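Long-range contacts in levoglucosan dehydrogenase (Pseudarthrobacter phenanthrenivorans, PDB 6A3F), which catalyses the NAD(+)-dependent oxidation of levoglucosan (1,6-anhydro-beta-D-glucose) to 3-dehydrolevoglucosan, working as a homotetramer: residues G304-N309 and L316-A321; R173-R178 and H300-S305; A160-Y165 and R219-E224. All coordinates share one frame; numbering follows the deposited sequence.

Contact 1 of 3, residues G304-N309 and L316-A321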
loop_
_atom_site.group_PDB
_atom_site.type_symbol
_atom_site.label_atom_id
_atom_site.label_comp_id
_atom_site.label_asym_id
_atom_site.label_seq_id
_atom_site.Cartn_x
_atom_site.Cartn_y
_atom_site.Cartn_z
ATOM N N GLY B 304 -16.337 11.162 -9.026
ATOM C CA GLY B 304 -15.047 10.693 -8.548
ATOM C C GLY B 304 -15.016 10.568 -7.037
ATOM O O GLY B 304 -16.012 10.821 -6.341
ATOM N N SER B 305 -13.860 10.133 -6.539
ATOM C CA SER B 305 -13.679 9.900 -5.105
ATOM C C SER B 305 -12.265 10.364 -4.696
ATOM O O SER B 305 -11.316 10.406 -5.518
ATOM C CB SER B 305 -13.874 8.429 -4.767
ATOM O OG SER B 305 -15.156 7.908 -5.034
ATOM N N ILE B 306 -12.094 10.722 -3.405
ATOM C CA ILE B 306 -10.866 11.207 -2.861
ATOM C C ILE B 306 -10.649 10.515 -1.512
ATOM O O ILE B 306 -11.580 10.443 -0.741
ATOM C CB ILE B 306 -10.860 12.726 -2.644
ATOM C CG1 ILE B 306 -11.120 13.493 -3.953
ATOM C CG2 ILE B 306 -9.561 13.170 -2.002
ATOM C CD1 ILE B 306 -11.501 14.929 -3.721
ATOM N N VAL B 307 -9.436 10.004 -1.303
ATOM C CA VAL B 307 -9.075 9.303 -0.070
ATOM C C VAL B 307 -7.779 9.920 0.442
ATOM O O VAL B 307 -6.847 10.177 -0.348
ATOM C CB VAL B 307 -8.921 7.785 -0.327
ATOM C CG1 VAL B 307 -8.264 7.065 0.854
ATOM C CG2 VAL B 307 -10.265 7.167 -0.661
ATOM N N PHE B 308 -7.667 10.106 1.756
ATOM C CA PHE B 308 -6.490 10.705 2.356
ATOM C C PHE B 308 -6.166 9.934 3.636
ATOM O O PHE B 308 -7.081 9.466 4.313
ATOM C CB PHE B 308 -6.723 12.172 2.742
ATOM C CG PHE B 308 -5.627 12.821 3.552
ATOM C CD1 PHE B 308 -4.393 13.110 2.980
ATOM C CD2 PHE B 308 -5.835 13.190 4.869
ATOM C CE1 PHE B 308 -3.378 13.683 3.722
ATOM C CE2 PHE B 308 -4.822 13.806 5.591
ATOM C CZ PHE B 308 -3.610 14.070 5.020
ATOM N N ASN B 309 -4.874 9.837 3.930
ATOM C CA ASN B 309 -4.305 9.182 5.126
ATOM C C ASN B 309 -3.097 10.008 5.595
ATOM O O ASN B 309 -2.040 10.022 4.948
ATOM C CB ASN B 309 -3.921 7.732 4.859
ATOM C CG ASN B 309 -3.050 7.086 5.921
ATOM O OD1 ASN B 309 -3.002 7.578 7.054
ATOM N ND2 ASN B 309 -2.473 5.910 5.616
ATOM N N LEU B 316 -2.229 12.097 -1.868
ATOM C CA LEU B 316 -3.677 12.114 -1.996
ATOM C C LEU B 316 -4.113 11.080 -3.035
ATOM O O LEU B 316 -3.524 11.030 -4.081
ATOM C CB LEU B 316 -4.201 13.492 -2.412
ATOM C CG LEU B 316 -5.722 13.632 -2.307
ATOM C CD1 LEU B 316 -6.184 13.654 -0.843
ATOM C CD2 LEU B 316 -6.189 14.915 -2.988
ATOM N N GLN B 317 -5.120 10.279 -2.738
ATOM C CA GLN B 317 -5.640 9.361 -3.706
ATOM C C GLN B 317 -6.904 9.960 -4.341
ATOM O O GLN B 317 -7.805 10.422 -3.624
ATOM C CB GLN B 317 -5.914 7.997 -3.095
ATOM C CG GLN B 317 -4.654 7.370 -2.528
ATOM C CD GLN B 317 -4.919 6.026 -1.906
ATOM O OE1 GLN B 317 -4.696 5.821 -0.715
ATOM N NE2 GLN B 317 -5.372 5.086 -2.705
ATOM N N VAL B 318 -6.994 9.876 -5.657
ATOM C CA VAL B 318 -8.198 10.402 -6.349
ATOM C C VAL B 318 -8.537 9.510 -7.530
ATOM O O VAL B 318 -7.643 9.123 -8.251
ATOM C CB VAL B 318 -8.037 11.864 -6.780
ATOM C CG1 VAL B 318 -6.831 12.127 -7.671
ATOM C CG2 VAL B 318 -9.326 12.421 -7.393
ATOM N N ALA B 319 -9.830 9.184 -7.662
ATOM C CA ALA B 319 -10.335 8.362 -8.734
ATOM C C ALA B 319 -11.323 9.221 -9.519
ATOM O O ALA B 319 -12.242 9.717 -8.900
ATOM C CB ALA B 319 -10.989 7.114 -8.183
ATOM N N PHE B 320 -11.070 9.407 -10.826
ATOM C CA PHE B 320 -11.973 10.125 -11.734
ATOM C C PHE B 320 -12.815 9.157 -12.565
ATOM O O PHE B 320 -12.327 8.286 -13.305
ATOM C CB PHE B 320 -11.180 11.103 -12.598
ATOM C CG PHE B 320 -10.421 12.134 -11.820
ATOM C CD1 PHE B 320 -11.099 13.124 -11.102
ATOM C CD2 PHE B 320 -9.034 12.093 -11.758
ATOM C CE1 PHE B 320 -10.400 14.093 -10.412
ATOM C CE2 PHE B 320 -8.341 13.045 -11.036
ATOM C CZ PHE B 320 -9.017 14.053 -10.376
ATOM N N ALA B 321 -14.137 9.356 -12.489
ATOM C CA ALA B 321 -15.100 8.613 -13.265
ATOM C C ALA B 321 -14.843 8.787 -14.774
ATOM O O ALA B 321 -15.122 7.899 -15.532
ATOM C CB ALA B 321 -16.525 9.029 -12.933
#

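Contact 2 of 3, residues R173-R178 and H300-S305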
loop_
_atom_site.group_PDB
_atom_site.type_symbol
_atom_site.label_atom_id
_atom_site.label_comp_id
_atom_site.label_asym_id
_atom_site.label_seq_id
_atom_site.Cartn_x
_atom_site.Cartn_y
_atom_site.Cartn_z
ATOM N N ARG B 173 -20.609 16.404 -7.519
ATOM C CA ARG B 173 -21.201 16.806 -6.272
ATOM C C ARG B 173 -20.875 15.766 -5.203
ATOM O O ARG B 173 -20.904 14.573 -5.456
ATOM C CB ARG B 173 -22.717 16.937 -6.397
ATOM C CG ARG B 173 -23.173 18.084 -7.299
ATOM C CD ARG B 173 -22.810 19.428 -6.713
ATOM N NE ARG B 173 -23.389 20.551 -7.444
ATOM C CZ ARG B 173 -24.588 21.088 -7.224
ATOM N NH1 ARG B 173 -25.362 20.645 -6.252
ATOM N NH2 ARG B 173 -24.974 22.121 -7.962
ATOM N N ILE B 174 -20.661 16.236 -3.992
ATOM C CA ILE B 174 -20.401 15.299 -2.902
ATOM C C ILE B 174 -21.700 14.645 -2.396
ATOM O O ILE B 174 -22.648 15.351 -2.064
ATOM C CB ILE B 174 -19.642 16.017 -1.784
ATOM C CG1 ILE B 174 -18.263 16.471 -2.276
ATOM C CG2 ILE B 174 -19.589 15.125 -0.547
ATOM C CD1 ILE B 174 -17.462 17.241 -1.272
ATOM N N LEU B 175 -21.682 13.307 -2.237
ATOM C CA LEU B 175 -22.780 12.521 -1.713
ATOM C C LEU B 175 -22.492 12.068 -0.275
ATOM O O LEU B 175 -23.399 12.075 0.568
ATOM C CB LEU B 175 -22.992 11.305 -2.593
ATOM C CG LEU B 175 -23.137 11.600 -4.069
ATOM C CD1 LEU B 175 -23.325 10.301 -4.825
ATOM C CD2 LEU B 175 -24.258 12.623 -4.295
ATOM N N SER B 176 -21.258 11.574 -0.026
ATOM C CA SER B 176 -20.986 10.830 1.179
ATOM C C SER B 176 -19.540 11.108 1.627
ATOM O O SER B 176 -18.610 11.240 0.821
ATOM C CB SER B 176 -21.269 9.357 0.956
ATOM O OG SER B 176 -21.458 8.649 2.172
ATOM N N PHE B 177 -19.376 11.259 2.960
ATOM C CA PHE B 177 -18.106 11.535 3.611
ATOM C C PHE B 177 -17.911 10.550 4.765
ATOM O O PHE B 177 -18.825 10.283 5.550
ATOM C CB PHE B 177 -18.058 12.985 4.137
ATOM C CG PHE B 177 -16.888 13.343 5.036
ATOM C CD1 PHE B 177 -16.901 13.036 6.387
ATOM C CD2 PHE B 177 -15.743 13.938 4.524
ATOM C CE1 PHE B 177 -15.807 13.327 7.190
ATOM C CE2 PHE B 177 -14.680 14.278 5.339
ATOM C CZ PHE B 177 -14.700 13.953 6.673
ATOM N N ARG B 178 -16.692 10.025 4.855
ATOM C CA ARG B 178 -16.247 9.143 5.954
ATOM C C ARG B 178 -14.973 9.791 6.478
ATOM O O ARG B 178 -14.049 9.988 5.690
ATOM C CB ARG B 178 -16.036 7.684 5.493
ATOM C CG ARG B 178 -15.348 6.773 6.521
ATOM C CD ARG B 178 -16.141 6.701 7.847
ATOM N NE ARG B 178 -15.586 5.718 8.769
ATOM C CZ ARG B 178 -16.076 5.383 9.948
ATOM N NH1 ARG B 178 -17.209 5.927 10.386
ATOM N NH2 ARG B 178 -15.383 4.517 10.675
ATOM N N HIS B 300 -17.042 10.435 -1.482
ATOM C CA HIS B 300 -17.646 9.920 -2.757
ATOM C C HIS B 300 -18.464 11.048 -3.395
ATOM O O HIS B 300 -19.426 11.533 -2.785
ATOM C CB HIS B 300 -18.483 8.680 -2.537
ATOM C CG HIS B 300 -17.761 7.579 -1.829
ATOM N ND1 HIS B 300 -18.379 6.734 -0.935
ATOM C CD2 HIS B 300 -16.478 7.193 -1.889
ATOM C CE1 HIS B 300 -17.479 5.860 -0.481
ATOM N NE2 HIS B 300 -16.320 6.116 -1.045
ATOM N N GLY B 301 -18.024 11.480 -4.582
ATOM C CA GLY B 301 -18.771 12.436 -5.375
ATOM C C GLY B 301 -19.439 11.759 -6.565
ATOM O O GLY B 301 -19.144 10.601 -6.871
ATOM N N THR B 302 -20.254 12.511 -7.314
ATOM C CA THR B 302 -20.961 11.889 -8.437
ATOM C C THR B 302 -19.983 11.533 -9.561
ATOM O O THR B 302 -20.350 10.711 -10.422
ATOM C CB THR B 302 -22.105 12.784 -8.945
ATOM O OG1 THR B 302 -21.494 14.026 -9.259
ATOM C CG2 THR B 302 -23.184 12.958 -7.903
ATOM N N GLU B 303 -18.806 12.180 -9.622
ATOM C CA GLU B 303 -17.859 11.971 -10.744
ATOM C C GLU B 303 -16.466 11.555 -10.273
ATOM O O GLU B 303 -15.502 11.569 -11.064
ATOM C CB GLU B 303 -17.709 13.259 -11.552
ATOM C CG GLU B 303 -19.038 13.809 -12.015
ATOM C CD GLU B 303 -19.720 12.947 -13.054
ATOM O OE1 GLU B 303 -19.022 12.085 -13.639
ATOM O OE2 GLU B 303 -20.937 13.138 -13.285
ATOM N N GLY B 304 -16.337 11.162 -9.026
ATOM C CA GLY B 304 -15.047 10.693 -8.548
ATOM C C GLY B 304 -15.016 10.568 -7.037
ATOM O O GLY B 304 -16.012 10.821 -6.341
ATOM N N SER B 305 -13.860 10.133 -6.539
ATOM C CA SER B 305 -13.679 9.900 -5.105
ATOM C C SER B 305 -12.265 10.364 -4.696
ATOM O O SER B 305 -11.316 10.406 -5.518
ATOM C CB SER B 305 -13.874 8.429 -4.767
ATOM O OG SER B 305 -15.156 7.908 -5.034
#

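Contact 3 of 3, residues A160-Y165 and R219-E224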
loop_
_atom_site.group_PDB
_atom_site.type_symbol
_atom_site.label_atom_id
_atom_site.label_comp_id
_atom_site.label_asym_id
_atom_site.label_seq_id
_atom_site.Cartn_x
_atom_site.Cartn_y
_atom_site.Cartn_z
ATOM N N ALA B 160 -5.545 20.450 1.186
ATOM C CA ALA B 160 -5.852 21.638 0.352
ATOM C C ALA B 160 -6.009 21.230 -1.116
ATOM O O ALA B 160 -6.787 21.839 -1.821
ATOM C CB ALA B 160 -4.773 22.662 0.495
ATOM N N LEU B 161 -5.257 20.239 -1.579
ATOM C CA LEU B 161 -5.431 19.685 -2.936
ATOM C C LEU B 161 -6.823 19.059 -3.099
ATOM O O LEU B 161 -7.475 19.192 -4.147
ATOM C CB LEU B 161 -4.338 18.637 -3.184
ATOM C CG LEU B 161 -4.404 17.959 -4.556
ATOM C CD1 LEU B 161 -4.266 19.001 -5.664
ATOM C CD2 LEU B 161 -3.284 16.933 -4.697
ATOM N N ALA B 162 -7.269 18.295 -2.112
ATOM C CA ALA B 162 -8.641 17.719 -2.122
ATOM C C ALA B 162 -9.681 18.843 -2.273
ATOM O O ALA B 162 -10.655 18.756 -3.063
ATOM C CB ALA B 162 -8.897 16.955 -0.847
ATOM N N LYS B 163 -9.457 19.903 -1.520
ATOM C CA LYS B 163 -10.371 21.073 -1.597
ATOM C C LYS B 163 -10.363 21.669 -3.011
ATOM O O LYS B 163 -11.440 21.985 -3.570
ATOM C CB LYS B 163 -9.975 22.119 -0.561
ATOM C CG LYS B 163 -10.757 23.422 -0.607
ATOM C CD LYS B 163 -12.198 23.244 -0.227
ATOM C CE LYS B 163 -12.906 24.571 0.008
ATOM N NZ LYS B 163 -14.298 24.334 0.430
ATOM N N LYS B 164 -9.201 21.711 -3.630
ATOM C CA LYS B 164 -9.071 22.299 -4.952
ATOM C C LYS B 164 -9.883 21.460 -5.952
ATOM O O LYS B 164 -10.662 22.020 -6.768
ATOM C CB LYS B 164 -7.611 22.413 -5.365
ATOM C CG LYS B 164 -7.421 22.873 -6.809
ATOM C CD LYS B 164 -6.070 22.643 -7.379
ATOM C CE LYS B 164 -5.883 23.362 -8.710
ATOM N NZ LYS B 164 -4.507 23.201 -9.249
ATOM N N TYR B 165 -9.703 20.140 -5.916
ATOM C CA TYR B 165 -10.438 19.242 -6.766
ATOM C C TYR B 165 -11.934 19.417 -6.556
ATOM O O TYR B 165 -12.699 19.448 -7.512
ATOM C CB TYR B 165 -10.117 17.759 -6.510
ATOM C CG TYR B 165 -8.712 17.294 -6.827
ATOM C CD1 TYR B 165 -7.851 17.963 -7.686
ATOM C CD2 TYR B 165 -8.220 16.143 -6.213
ATOM C CE1 TYR B 165 -6.586 17.465 -7.989
ATOM C CE2 TYR B 165 -6.943 15.661 -6.465
ATOM C CZ TYR B 165 -6.120 16.322 -7.356
ATOM O OH TYR B 165 -4.858 15.847 -7.594
ATOM N N ARG B 219 -16.134 20.111 7.544
ATOM C CA ARG B 219 -16.720 21.433 7.277
ATOM C C ARG B 219 -16.003 22.069 6.074
ATOM O O ARG B 219 -16.623 22.716 5.218
ATOM C CB ARG B 219 -16.643 22.294 8.531
ATOM C CG ARG B 219 -17.643 21.914 9.611
ATOM C CD ARG B 219 -17.566 22.943 10.748
ATOM N NE ARG B 219 -18.080 24.236 10.332
ATOM C CZ ARG B 219 -17.366 25.330 10.089
ATOM N NH1 ARG B 219 -16.053 25.361 10.265
ATOM N NH2 ARG B 219 -17.982 26.411 9.638
ATOM N N TYR B 220 -14.689 21.866 6.004
ATOM C CA TYR B 220 -13.836 22.489 4.962
ATOM C C TYR B 220 -14.147 21.897 3.572
ATOM O O TYR B 220 -14.250 22.612 2.566
ATOM C CB TYR B 220 -12.370 22.348 5.378
ATOM C CG TYR B 220 -11.313 22.811 4.407
ATOM C CD1 TYR B 220 -11.342 24.087 3.853
ATOM C CD2 TYR B 220 -10.287 21.965 4.014
ATOM C CE1 TYR B 220 -10.363 24.527 2.972
ATOM C CE2 TYR B 220 -9.279 22.396 3.151
ATOM C CZ TYR B 220 -9.321 23.676 2.625
ATOM O OH TYR B 220 -8.341 24.082 1.774
ATOM N N LEU B 221 -14.233 20.596 3.503
ATOM C CA LEU B 221 -14.302 19.898 2.246
ATOM C C LEU B 221 -15.760 19.673 1.835
ATOM O O LEU B 221 -16.005 19.550 0.622
ATOM C CB LEU B 221 -13.599 18.526 2.363
ATOM C CG LEU B 221 -12.113 18.592 2.714
ATOM C CD1 LEU B 221 -11.581 17.199 3.041
ATOM C CD2 LEU B 221 -11.306 19.232 1.604
ATOM N N VAL B 222 -16.692 19.454 2.791
ATOM C CA VAL B 222 -18.083 19.069 2.459
ATOM C C VAL B 222 -19.035 20.258 2.694
ATOM O O VAL B 222 -19.739 20.681 1.771
ATOM C CB VAL B 222 -18.566 17.843 3.246
ATOM C CG1 VAL B 222 -19.967 17.417 2.849
ATOM C CG2 VAL B 222 -17.609 16.690 3.061
ATOM N N GLY B 223 -19.078 20.759 3.940
ATOM C CA GLY B 223 -19.950 21.897 4.317
ATOM C C GLY B 223 -20.447 21.759 5.754
ATOM O O GLY B 223 -19.929 20.925 6.551
ATOM N N GLU B 224 -21.485 22.540 6.093
ATOM C CA GLU B 224 -21.945 22.595 7.451
ATOM C C GLU B 224 -22.752 21.343 7.777
ATOM O O GLU B 224 -23.374 20.731 6.939
ATOM C CB GLU B 224 -22.824 23.834 7.678
ATOM C CG GLU B 224 -22.125 25.154 7.480
ATOM C CD GLU B 224 -21.108 25.545 8.551
ATOM O OE1 GLU B 224 -20.792 24.708 9.445
ATOM O OE2 GLU B 224 -20.578 26.676 8.443
#

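Contact 1 of 3, residues G304-N309 and L316-A321
Leu316 reaches across to Ile306 and Val307, and its side chain shows how the two strands are joined on their helix-facing side. From CB the chain swings CG anti to the backbone N and beside the carbonyl carbon (chi1 -169°), which brings Leu316 CG to 3.9 Å from Ile306 CG2. There the branches part: Leu316 CD1 settles 3.6 Å from Ile306 CG2, beside the carbonyl oxygen of Val307 and against CB of Phe308, while CD2 also touches Ile306 CG2 and turns to Tyr165 of helix 157-167. A branched, purely apolar chain suits this buried spot between strand and helix. Further along, Val318 CG2 lies 4.0 Å from Ile306 CG1. On the other face Val307 and Gln317 run alongside each other, and Ser305 pairs with the small Ala319; Ser305 OG is hydrogen-bonded to the carbonyl oxygen of His289 of the second subunit. Gly304, having no side chain, lets its CA come within 3.0 Å of Ala319 O. Four backbone hydrogen bonds tie the strands, among them Gln317 N to Val307 O (3.0 Å). Segments 304-309 and 316-320 run at 170°, the antiparallel course of a beta hairpin, strands 304-309 and 315-320, in the large mixed sheet of the C-terminal substrate-binding domain.

Contact 2 of 3, residues R173-R178 and H300-S305
His300 gives its carbonyl oxygen to two successive amides of the facing strand: Leu175 N at 2.9 Å, lying in the carbonyl plane, and Ser176 N through a weak bond of 3.3 Å. Two residues opposite one make a classic beta bulge. In return His300 N donates to Ser176 O (2.9 Å), and the imidazole stands obliquely beside Ser176 CB, its NE2 hydrogen-bonded to Glu298. Thr302, just past the strand end, grips Arg173 twice. Its hydroxyl accepts from Arg173 N (3.1 Å) while its own N donates to Arg173 O, a bent bond of 135°. With chi1 at 56°, OG1 sits between backbone N and carbonyl carbon, and the methyl turns to the leucine: Thr302 CG2 meets Leu175 CD2 at 3.8 Å, the side chains crossing at about a right angle. Threonine suits both tasks, one branch polar and one apolar. Between His300 and Thr302, Gly301 has no side chain, and its CA comes to 3.0 Å from Arg173 O. The contact pairs the start of strand 174-182 with the end of strand 294-301; strand 279-285 flanks 174-182, strand 304-309 follows the turn after Gly301, the second subunit packs on Leu175, Ser176 and His300, and Ile174 packs on Leu221, ending helix 206-221.

Contact 3 of 3, residues A160-Y165 and R219-E224
Tyr220 and Leu221, in the last turn of helix 206-221, meet helix 157-167 chiefly through Lys163. Just before them, Arg219 turns to its own segment: NE and NH2 hold Glu224 side-on, one nitrogen to each carboxylate oxygen, and NH1 is salt-bridged to Asp382. Tyr220 follows. Its CG lies anti to the backbone N (chi1 175°), which carries the ring out to the other helix, where the lysine chain runs obliquely over one face. Lys163 CB and CG lie near the phenol end, with CG 3.5 Å from Tyr220 OH, and CD stands 4.2 Å from the ring centroid, 21° off its normal, a CH-pi contact. Ala160 comes instead to the ring edge, its CA 3.8 Å from Tyr220 OH; a small residue lets the phenol lie close to the helix. The lysine is bent at chi2 (67°), and beyond the ring its tip arrives at the tyrosine's own backbone: Lys163 NZ donates to Tyr220 O over 2.7 Å, with NZ lying nearly in line with the C=O bond. Leu221 comes next, placing CD2 3.7 Å from Lys163 N and 4.1 Å from Ala162 CB, while it also packs on Phe297 and Ile299; a branched apolar side chain suits this buried position between helix and sheet. Gly223 then leaves helical geometry with positive phi, a conformation glycine adopts readily. Lys163 thus serves in two ways, its methylenes over an aromatic face and its ammonium at a helix C-terminus. The negative end of the helix dipole and the carboxylate of Glu167, which forms a salt bridge with the same NZ, would both be expected to favour its charged form.

All three contacts belong to the C-terminal domain and lie on the same side of the chain's centre. Contacts 1 and 2, with centres 9 Å apart, share Gly304 and Ser305 and belong to one mixed sheet, in which strands 315-320, 304-309, 294-301 and 174-182 are successive neighbours. Contact 3, its centre about 13 Å from that of contact 1 and about 11 Å from that of contact 2, joins helices lying against this sheet, where Leu316 packs on Leu161. Along the chain contact 3 closes before contact 1 opens, whereas contacts 2 and 3 alternate, strand 174-182 following helix 157-167. Contacts 1 and 2 touch the second subunit, contacts 1 and 3 the third, so this region lies at interfaces of the homotetramer.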